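Lyase/mutase (Burkholderia cenocepacia, PDB 4LSB) is a TIM-barrel enzyme of the phosphoenolpyruvate phosphomutase family, a lyase or mutase that carries a bound magnesium ion. Local coordinates at residues D177-A180 / R181-Y185; A205-T208 / R209-A213; D229-A233 / L234-R238. All blocks are in the same frame, centred on the assembly; numbering follows the deposited sequence.

Overall arrangement
The three contacts follow one another along the outer helical layer of the TIM barrel, on helix 175-187, helix 201-211, and helix 228-233 with the loop leading to strand 238-240. Contacts 1 and 2 have centres about 10 Å apart and pack directly: I179 CG2 lies 3.7 Å from A210 CB, and L182 packs against V207 and V211. Contacts 2 and 3, centres about 11 Å apart, meet where T208 OG1 comes to 2.6 Å from L234 O. Contacts 1 and 3 do not touch, their nearest atoms lying about 11 Å apart. The magnesium site, with S58 and E97, includes no residue of these segments.

Contact 1: D177-A180 / R181-Y185; sequences DTIA and RLVAY
D177 and R181, one helical turn apart, are joined by a salt bridge in which R181 NE donates to D177 OD2 at 2.9 Å. The carboxylate oxygen sits at the guanidinium edge, in its plane, but the two flat groups are turned 72° against each other, and OD2 is met on its syn side, 30° out of the carboxylate plane. The R181 chain, extended from CG to NE, is long enough to bring NE to this oxygen. NH1 donates to Y185 OH at 3.1 Å, again in plane, and NH2 to Y136 O; with NE, NH1 and NH2 each bonded, rotation of the group should be restricted. R181 and Y185 are buried on the closely filled side of helix 175-187, the helix of a beta-alpha-beta unit between strands 160-164 and 192-194 of the TIM barrel. D126 accepts from Y185 OH, while D177, at the margin, receives a second bond on OD2 from N167. Looser is the meeting of I179 and V183, through their CG2 methyls alone, 4.1 Å apart, although V183 CG2 comes to 3.2 Å from I179 O. I179 itself leans on helix 201-211, whereas A180 and A184, also partly exposed, border helix 138-153.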
ATOM      1  N   ASP B 177      32.383 -19.390   0.121  1.00 27.77           N
ATOM      2  CA  ASP B 177      31.915 -19.272   1.519  1.00 27.57           C
ATOM      3  C   ASP B 177      30.389 -19.357   1.563  1.00 27.36           C
ATOM      4  O   ASP B 177      29.795 -19.979   2.446  1.00 25.36           O
ATOM      5  CB  ASP B 177      32.314 -17.950   2.184  1.00 30.40           C
ATOM      6  CG  ASP B 177      32.038 -17.959   3.728  1.00 30.93           C
ATOM      7  OD1 ASP B 177      32.675 -18.767   4.407  1.00 31.48           O
ATOM      8  OD2 ASP B 177      31.201 -17.172   4.263  1.00 33.18           O
ATOM      9  N   THR B 178      29.773 -18.698   0.600  1.00 25.20           N
ATOM     10  CA  THR B 178      28.330 -18.635   0.535  1.00 23.49           C
ATOM     11  C   THR B 178      27.765 -20.048   0.363  1.00 22.33           C
ATOM     12  O   THR B 178      26.856 -20.430   1.087  1.00 22.17           O
ATOM     13  CB  THR B 178      27.899 -17.667  -0.546  1.00 22.81           C
ATOM     14  OG1 THR B 178      28.422 -16.356  -0.268  1.00 23.66           O
ATOM     15  CG2 THR B 178      26.361 -17.586  -0.608  1.00 22.45           C
ATOM     16  N   ILE B 179      28.288 -20.826  -0.590  1.00 22.79           N
ATOM     17  CA  ILE B 179      27.853 -22.233  -0.754  1.00 22.02           C
ATOM     18  C   ILE B 179      28.094 -23.038   0.489  1.00 22.17           C
ATOM     19  O   ILE B 179      27.249 -23.830   0.884  1.00 22.90           O
ATOM     20  CB  ILE B 179      28.460 -22.890  -2.023  1.00 22.68           C
ATOM     21  CG1 ILE B 179      27.701 -22.412  -3.264  1.00 23.08           C
ATOM     22  CG2 ILE B 179      28.441 -24.398  -2.007  1.00 22.09           C
ATOM     23  CD1 ILE B 179      28.510 -22.575  -4.541  1.00 24.44           C
ATOM     24  N   ALA B 180      29.232 -22.835   1.138  1.00 23.26           N
ATOM     25  CA  ALA B 180      29.565 -23.655   2.297  1.00 23.72           C
ATOM     26  C   ALA B 180      28.574 -23.389   3.401  1.00 23.09           C
ATOM     27  O   ALA B 180      28.126 -24.293   4.068  1.00 22.94           O
ATOM     28  CB  ALA B 180      30.976 -23.393   2.768  1.00 24.60           C
ATOM     29  N   ARG B 181      28.249 -22.130   3.628  1.00 26.80           N
ATOM     30  CA  ARG B 181      27.213 -21.767   4.633  1.00 23.89           C
ATOM     31  C   ARG B 181      25.873 -22.441   4.315  1.00 22.92           C
ATOM     32  O   ARG B 181      25.210 -23.052   5.191  1.00 23.52           O
ATOM     33  CB  ARG B 181      27.059 -20.257   4.662  1.00 25.34           C
ATOM     34  CG  ARG B 181      28.211 -19.553   5.401  1.00 26.82           C
ATOM     35  CD  ARG B 181      28.054 -18.036   5.365  1.00 27.93           C
ATOM     36  NE  ARG B 181      29.093 -17.422   6.201  1.00 29.66           N
ATOM     37  CZ  ARG B 181      29.042 -17.283   7.523  1.00 31.81           C
ATOM     38  NH1 ARG B 181      27.977 -17.667   8.217  1.00 33.27           N
ATOM     39  NH2 ARG B 181      30.061 -16.725   8.162  1.00 31.84           N
ATOM     40  N   LEU B 182      25.459 -22.353   3.054  1.00 20.77           N
ATOM     41  CA  LEU B 182      24.153 -22.892   2.671  1.00 19.51           C
ATOM     42  C   LEU B 182      24.131 -24.367   2.869  1.00 19.17           C
ATOM     43  O   LEU B 182      23.143 -24.918   3.308  1.00 18.66           O
ATOM     44  CB  LEU B 182      23.742 -22.582   1.232  1.00 18.19           C
ATOM     45  CG  LEU B 182      23.498 -21.123   0.906  1.00 18.96           C
ATOM     46  CD1 LEU B 182      23.110 -20.997  -0.565  1.00 18.86           C
ATOM     47  CD2 LEU B 182      22.404 -20.533   1.769  1.00 19.66           C
ATOM     48  N   VAL B 183      25.224 -25.023   2.506  1.00 19.99           N
ATOM     49  CA  VAL B 183      25.336 -26.462   2.732  1.00 19.69           C
ATOM     50  C   VAL B 183      25.287 -26.796   4.257  1.00 20.75           C
ATOM     51  O   VAL B 183      24.686 -27.771   4.687  1.00 19.95           O
ATOM     52  CB  VAL B 183      26.662 -26.979   2.121  1.00 21.55           C
ATOM     53  CG1 VAL B 183      26.971 -28.383   2.622  1.00 22.33           C
ATOM     54  CG2 VAL B 183      26.580 -26.940   0.611  1.00 21.43           C
ATOM     55  N   ALA B 184      25.895 -25.946   5.052  1.00 21.24           N
ATOM     56  CA  ALA B 184      25.918 -26.178   6.495  1.00 22.33           C
ATOM     57  C   ALA B 184      24.514 -25.971   7.107  1.00 21.42           C
ATOM     58  O   ALA B 184      24.114 -26.694   8.027  1.00 19.77           O
ATOM     59  CB  ALA B 184      26.919 -25.277   7.159  1.00 21.77           C
ATOM     60  N   TYR B 185      23.810 -24.979   6.596  1.00 20.70           N
ATOM     61  CA  TYR B 185      22.433 -24.722   6.987  1.00 20.42           C
ATOM     62  C   TYR B 185      21.507 -25.885   6.559  1.00 19.99           C
ATOM     63  O   TYR B 185      20.651 -26.293   7.326  1.00 19.78           O
ATOM     64  CB  TYR B 185      21.951 -23.378   6.409  1.00 20.82           C
ATOM     65  CG  TYR B 185      22.796 -22.142   6.732  1.00 21.55           C
ATOM     66  CD1 TYR B 185      23.736 -22.144   7.789  1.00 22.80           C
ATOM     67  CD2 TYR B 185      22.656 -20.962   6.005  1.00 21.56           C
ATOM     68  CE1 TYR B 185      24.508 -21.012   8.092  1.00 23.34           C
ATOM     69  CE2 TYR B 185      23.397 -19.836   6.314  1.00 22.21           C
ATOM     70  CZ  TYR B 185      24.331 -19.863   7.374  1.00 23.11           C
ATOM     71  OH  TYR B 185      25.113 -18.765   7.655  1.00 24.83           O
TER

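Contact 2: A205-T208 / R209-A213; sequences AAVT and RAVGA
V207 and V211 project from the same face of helix 201-211, one turn apart and flank against flank, with V207 CG1 and V211 CG2 4.1 Å apart. The two share nearly the same first torsion (chi1 179° and 165°), and V211 CG2 also comes to 3.3 Å from V207 O. V211 N donates to V207 O at 2.9 Å. The valines form part of the buried face of a helix that links strands 192-194 and 215-218 in a beta-alpha-beta unit of the TIM barrel; this face packs on the preceding helix 175-187, and L193 touches V211. T208 is turned to another side. Its OG1, placed between the backbone N and the carbonyl carbon (chi1 65°), makes a probable hydrogen bond to L234 O in the loop after helix 228-233. The exposed R209 bends at its third torsion. At the C-terminal end, G212 departs from helical angles with positive phi, yet its N still donates to T208 O at 2.9 Å. A water also donates to T208 O, at 3.0 Å, and to A213 O, at 2.7 Å, bridging the last turn to the outgoing chain.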
ATOM      1  N   ALA B 205      23.727 -21.941 -10.870  1.00 16.12           N
ATOM      2  CA  ALA B 205      23.753 -23.379 -11.139  1.00 17.03           C
ATOM      3  C   ALA B 205      24.704 -24.138 -10.212  1.00 17.38           C
ATOM      4  O   ALA B 205      24.466 -25.270  -9.851  1.00 18.28           O
ATOM      5  CB  ALA B 205      24.112 -23.639 -12.568  1.00 18.69           C
ATOM      6  N   ALA B 206      25.809 -23.511  -9.851  1.00 17.67           N
ATOM      7  CA  ALA B 206      26.766 -24.098  -8.902  1.00 17.73           C
ATOM      8  C   ALA B 206      26.182 -24.195  -7.499  1.00 17.19           C
ATOM      9  O   ALA B 206      26.471 -25.131  -6.777  1.00 16.58           O
ATOM     10  CB  ALA B 206      28.029 -23.273  -8.853  1.00 18.58           C
ATOM     11  N   VAL B 207      25.467 -23.169  -7.099  1.00 16.29           N
ATOM     12  CA  VAL B 207      24.693 -23.230  -5.827  1.00 16.55           C
ATOM     13  C   VAL B 207      23.700 -24.401  -5.816  1.00 16.03           C
ATOM     14  O   VAL B 207      23.714 -25.183  -4.886  1.00 15.80           O
ATOM     15  CB  VAL B 207      23.926 -21.925  -5.522  1.00 15.98           C
ATOM     16  CG1 VAL B 207      23.150 -22.070  -4.239  1.00 16.49           C
ATOM     17  CG2 VAL B 207      24.929 -20.820  -5.324  1.00 16.66           C
ATOM     18  N   THR B 208      22.869 -24.517  -6.837  1.00 15.78           N
ATOM     19  CA  THR B 208      21.820 -25.543  -6.799  1.00 16.67           C
ATOM     20  C   THR B 208      22.442 -26.947  -6.855  1.00 17.32           C
ATOM     21  O   THR B 208      21.957 -27.892  -6.204  1.00 18.96           O
ATOM     22  CB  THR B 208      20.813 -25.358  -7.953  1.00 17.02           C
ATOM     23  OG1 THR B 208      21.457 -25.564  -9.223  1.00 16.89           O
ATOM     24  CG2 THR B 208      20.235 -23.930  -7.973  1.00 17.18           C
ATOM     25  N   ARG B 209      23.486 -27.111  -7.672  1.00 18.77           N
ATOM     26  CA  ARG B 209      24.158 -28.421  -7.725  1.00 21.00           C
ATOM     27  C   ARG B 209      24.767 -28.843  -6.376  1.00 21.31           C
ATOM     28  O   ARG B 209      24.608 -30.001  -5.930  1.00 22.02           O
ATOM     29  CB  ARG B 209      25.250 -28.441  -8.819  1.00 23.02           C
ATOM     30  CG  ARG B 209      25.579 -29.849  -9.338  1.00 25.75           C
ATOM     31  CD  ARG B 209      26.681 -29.798 -10.429  1.00 27.00           C
ATOM     32  NE  ARG B 209      27.875 -29.315  -9.761  1.00 29.05           N
ATOM     33  CZ  ARG B 209      28.726 -30.080  -9.083  1.00 31.80           C
ATOM     34  NH1 ARG B 209      28.600 -31.414  -9.066  1.00 31.87           N
ATOM     35  NH2 ARG B 209      29.744 -29.518  -8.460  1.00 34.46           N
ATOM     36  N   ALA B 210      25.493 -27.933  -5.756  1.00 20.55           N
ATOM     37  CA  ALA B 210      26.119 -28.206  -4.455  1.00 21.65           C
ATOM     38  C   ALA B 210      25.111 -28.385  -3.313  1.00 20.55           C
ATOM     39  O   ALA B 210      25.339 -29.160  -2.421  1.00 19.64           O
ATOM     40  CB  ALA B 210      27.070 -27.084  -4.064  1.00 22.23           C
ATOM     41  N   VAL B 211      24.041 -27.614  -3.312  1.00 20.30           N
ATOM     42  CA  VAL B 211      23.071 -27.658  -2.223  1.00 19.30           C
ATOM     43  C   VAL B 211      22.127 -28.866  -2.364  1.00 20.60           C
ATOM     44  O   VAL B 211      21.853 -29.540  -1.381  1.00 19.83           O
ATOM     45  CB  VAL B 211      22.322 -26.331  -2.154  1.00 19.65           C
ATOM     46  CG1 VAL B 211      21.078 -26.443  -1.296  1.00 19.29           C
ATOM     47  CG2 VAL B 211      23.204 -25.272  -1.612  1.00 19.66           C
ATOM     48  N   GLY B 212      21.659 -29.140  -3.587  1.00 20.79           N
ATOM     49  CA  GLY B 212      20.762 -30.259  -3.854  1.00 22.52           C
ATOM     50  C   GLY B 212      19.308 -30.015  -3.394  1.00 21.63           C
ATOM     51  O   GLY B 212      18.374 -30.140  -4.164  1.00 23.72           O
ATOM     52  N   ALA B 213      19.137 -29.679  -2.128  1.00 21.10           N
ATOM     53  CA  ALA B 213      17.835 -29.297  -1.560  1.00 19.30           C
ATOM     54  C   ALA B 213      17.319 -28.032  -2.277  1.00 17.87           C
ATOM     55  O   ALA B 213      18.079 -27.372  -2.976  1.00 19.34           O
ATOM     56  CB  ALA B 213      18.023 -29.036  -0.075  1.00 18.56           C
TER
HETATM   57  O   HOH W   1      19.074 -27.431  -5.452  1.00 21.44           O

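Contact 3: D229-A233 / L234-R238; sequences DELAA and LGVKR
Helix 228-233 ends in a Schellman motif, in which G235, with a phi of 91°, reverses the chain so that V236 N donates back to L231 O at 3.1 Å and G235 N to A232 O at 2.9 Å. In the second of these bonds G235 N lies well above the carbonyl plane of A232, 66° out of it. L234 N keeps the helical bond to E230 O and makes a weak one to L231 O, which also receives the bond from V236 N. G235 takes its positive phi readily because it has no side chain.

The reversal sets V236 beside L231, the apolar pairing expected across a Schellman turn. These two side chains run alongside each other, L231 CB 4.0 Å from V236 CB; farther out, V236 CG2 approaches L231 CD2 to 4.1 Å. V236 has CG1 anti to the backbone N (chi1 -179°), which leaves CG2 beside that N and facing the leucine. L234 meets L231 more loosely, CD1 to CD2 at 4.4 Å, while its CG rests 3.3 Å from E230 O. On another side of the turn a water donates to A232 O and, at 2.6 Å, to V236 O, tying the last helical turn to the outgoing strand connection.

L231 and V236 both pack on I204 of helix 201-211 and on V217 of strand 215-218, while L234 touches A201 and A205 of that helix. Beyond V236 the chain enters strand 238-240, where R238 makes backbone bonds with V215 and V217, and its side chain touches F32 and I34 of the neighbouring strand 32-34.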
ATOM      1  N   ASP B 229      11.763 -19.881 -16.369  1.00 16.51           N
ATOM      2  CA  ASP B 229      12.207 -21.029 -17.112  1.00 16.59           C
ATOM      3  C   ASP B 229      13.740 -21.136 -17.106  1.00 16.55           C
ATOM      4  O   ASP B 229      14.256 -22.246 -16.944  1.00 17.07           O
ATOM      5  CB  ASP B 229      11.664 -20.974 -18.555  1.00 17.19           C
ATOM      6  CG  ASP B 229      12.186 -22.083 -19.419  1.00 17.93           C
ATOM      7  OD1 ASP B 229      11.908 -23.225 -19.095  1.00 17.98           O
ATOM      8  OD2 ASP B 229      12.877 -21.802 -20.440  1.00 18.79           O
ATOM      9  N   GLU B 230      14.460 -20.008 -17.272  1.00 17.35           N
ATOM     10  CA  GLU B 230      15.927 -20.027 -17.203  1.00 17.73           C
ATOM     11  C   GLU B 230      16.327 -20.489 -15.838  1.00 16.53           C
ATOM     12  O   GLU B 230      17.219 -21.286 -15.690  1.00 16.18           O
ATOM     13  CB  GLU B 230      16.573 -18.662 -17.526  1.00 19.33           C
ATOM     14  CG  GLU B 230      16.501 -18.321 -19.013  1.00 20.93           C
ATOM     15  CD  GLU B 230      16.813 -16.861 -19.344  1.00 23.84           C
ATOM     16  OE1 GLU B 230      16.339 -15.917 -18.667  1.00 22.74           O
ATOM     17  OE2 GLU B 230      17.543 -16.653 -20.322  1.00 27.10           O
ATOM     18  N   LEU B 231      15.667 -19.981 -14.806  1.00 15.83           N
ATOM     19  CA  LEU B 231      16.035 -20.372 -13.433  1.00 15.89           C
ATOM     20  C   LEU B 231      15.752 -21.843 -13.178  1.00 14.95           C
ATOM     21  O   LEU B 231      16.587 -22.527 -12.567  1.00 15.62           O
ATOM     22  CB  LEU B 231      15.384 -19.434 -12.380  1.00 16.37           C
ATOM     23  CG  LEU B 231      15.939 -17.998 -12.472  1.00 16.31           C
ATOM     24  CD1 LEU B 231      15.009 -16.963 -11.908  1.00 16.76           C
ATOM     25  CD2 LEU B 231      17.232 -17.928 -11.749  1.00 16.51           C
ATOM     26  N   ALA B 232      14.636 -22.355 -13.690  1.00 16.06           N
ATOM     27  CA  ALA B 232      14.350 -23.766 -13.561  1.00 16.92           C
ATOM     28  C   ALA B 232      15.471 -24.623 -14.217  1.00 17.12           C
ATOM     29  O   ALA B 232      15.888 -25.641 -13.667  1.00 17.91           O
ATOM     30  CB  ALA B 232      12.970 -24.080 -14.166  1.00 17.33           C
ATOM     31  N   ALA B 233      15.982 -24.181 -15.360  1.00 18.09           N
ATOM     32  CA  ALA B 233      17.037 -24.901 -16.084  1.00 18.69           C
ATOM     33  C   ALA B 233      18.372 -24.883 -15.322  1.00 19.29           C
ATOM     34  O   ALA B 233      19.212 -25.770 -15.502  1.00 18.76           O
ATOM     35  CB  ALA B 233      17.220 -24.292 -17.459  1.00 19.44           C
ATOM     36  N   LEU B 234      18.563 -23.850 -14.487  1.00 18.60           N
ATOM     37  CA  LEU B 234      19.710 -23.765 -13.577  1.00 18.97           C
ATOM     38  C   LEU B 234      19.470 -24.558 -12.256  1.00 18.53           C
ATOM     39  O   LEU B 234      20.314 -24.592 -11.365  1.00 19.05           O
ATOM     40  CB  LEU B 234      20.009 -22.302 -13.303  1.00 18.41           C
ATOM     41  CG  LEU B 234      20.302 -21.457 -14.529  1.00 18.65           C
ATOM     42  CD1 LEU B 234      20.281 -19.979 -14.192  1.00 18.87           C
ATOM     43  CD2 LEU B 234      21.653 -21.837 -15.116  1.00 18.36           C
ATOM     44  N   GLY B 235      18.311 -25.180 -12.123  1.00 18.50           N
ATOM     45  CA  GLY B 235      18.039 -26.048 -10.993  1.00 18.32           C
ATOM     46  C   GLY B 235      17.403 -25.372  -9.795  1.00 17.75           C
ATOM     47  O   GLY B 235      17.259 -25.989  -8.732  1.00 19.14           O
ATOM     48  N   VAL B 236      17.003 -24.120  -9.976  1.00 16.48           N
ATOM     49  CA  VAL B 236      16.289 -23.370  -8.972  1.00 15.54           C
ATOM     50  C   VAL B 236      14.904 -23.927  -8.769  1.00 16.04           C
ATOM     51  O   VAL B 236      14.239 -24.355  -9.729  1.00 15.02           O
ATOM     52  CB  VAL B 236      16.193 -21.879  -9.373  1.00 15.51           C
ATOM     53  CG1 VAL B 236      15.467 -21.064  -8.308  1.00 15.31           C
ATOM     54  CG2 VAL B 236      17.599 -21.311  -9.521  1.00 15.76           C
ATOM     55  N   LYS B 237      14.454 -23.918  -7.508  1.00 15.53           N
ATOM     56  CA  LYS B 237      13.106 -24.378  -7.198  1.00 16.22           C
ATOM     57  C   LYS B 237      12.067 -23.257  -6.969  1.00 15.92           C
ATOM     58  O   LYS B 237      10.899 -23.423  -7.271  1.00 17.92           O
ATOM     59  CB  LYS B 237      13.166 -25.262  -5.957  1.00 19.09           C
ATOM     60  CG  LYS B 237      11.837 -25.917  -5.591  1.00 20.57           C
ATOM     61  CD  LYS B 237      11.177 -26.698  -6.709  1.00 22.66           C
ATOM     62  CE  LYS B 237      12.101 -27.807  -7.221  1.00 23.22           C
ATOM     63  NZ  LYS B 237      11.392 -28.626  -8.239  1.00 24.77           N
ATOM     64  N   ARG B 238      12.493 -22.171  -6.375  1.00 15.65           N
ATOM     65  CA  ARG B 238      11.606 -21.070  -5.952  1.00 14.49           C
ATOM     66  C   ARG B 238      12.189 -19.740  -6.334  1.00 14.59           C
ATOM     67  O   ARG B 238      13.359 -19.497  -6.147  1.00 13.41           O
ATOM     68  CB  ARG B 238      11.390 -21.094  -4.447  1.00 14.76           C
ATOM     69  CG  ARG B 238      10.124 -20.376  -3.995  1.00 14.55           C
ATOM     70  CD  ARG B 238       9.836 -20.710  -2.525  1.00 14.85           C
ATOM     71  NE  ARG B 238      10.716 -19.968  -1.641  1.00 15.73           N
ATOM     72  CZ  ARG B 238      10.964 -20.204  -0.348  1.00 15.51           C
ATOM     73  NH1 ARG B 238      10.439 -21.192   0.297  1.00 16.79           N
ATOM     74  NH2 ARG B 238      11.721 -19.364   0.327  1.00 17.02           N
TER
HETATM   75  O   HOH W   2      14.412 -26.585 -11.098  1.00 27.70           O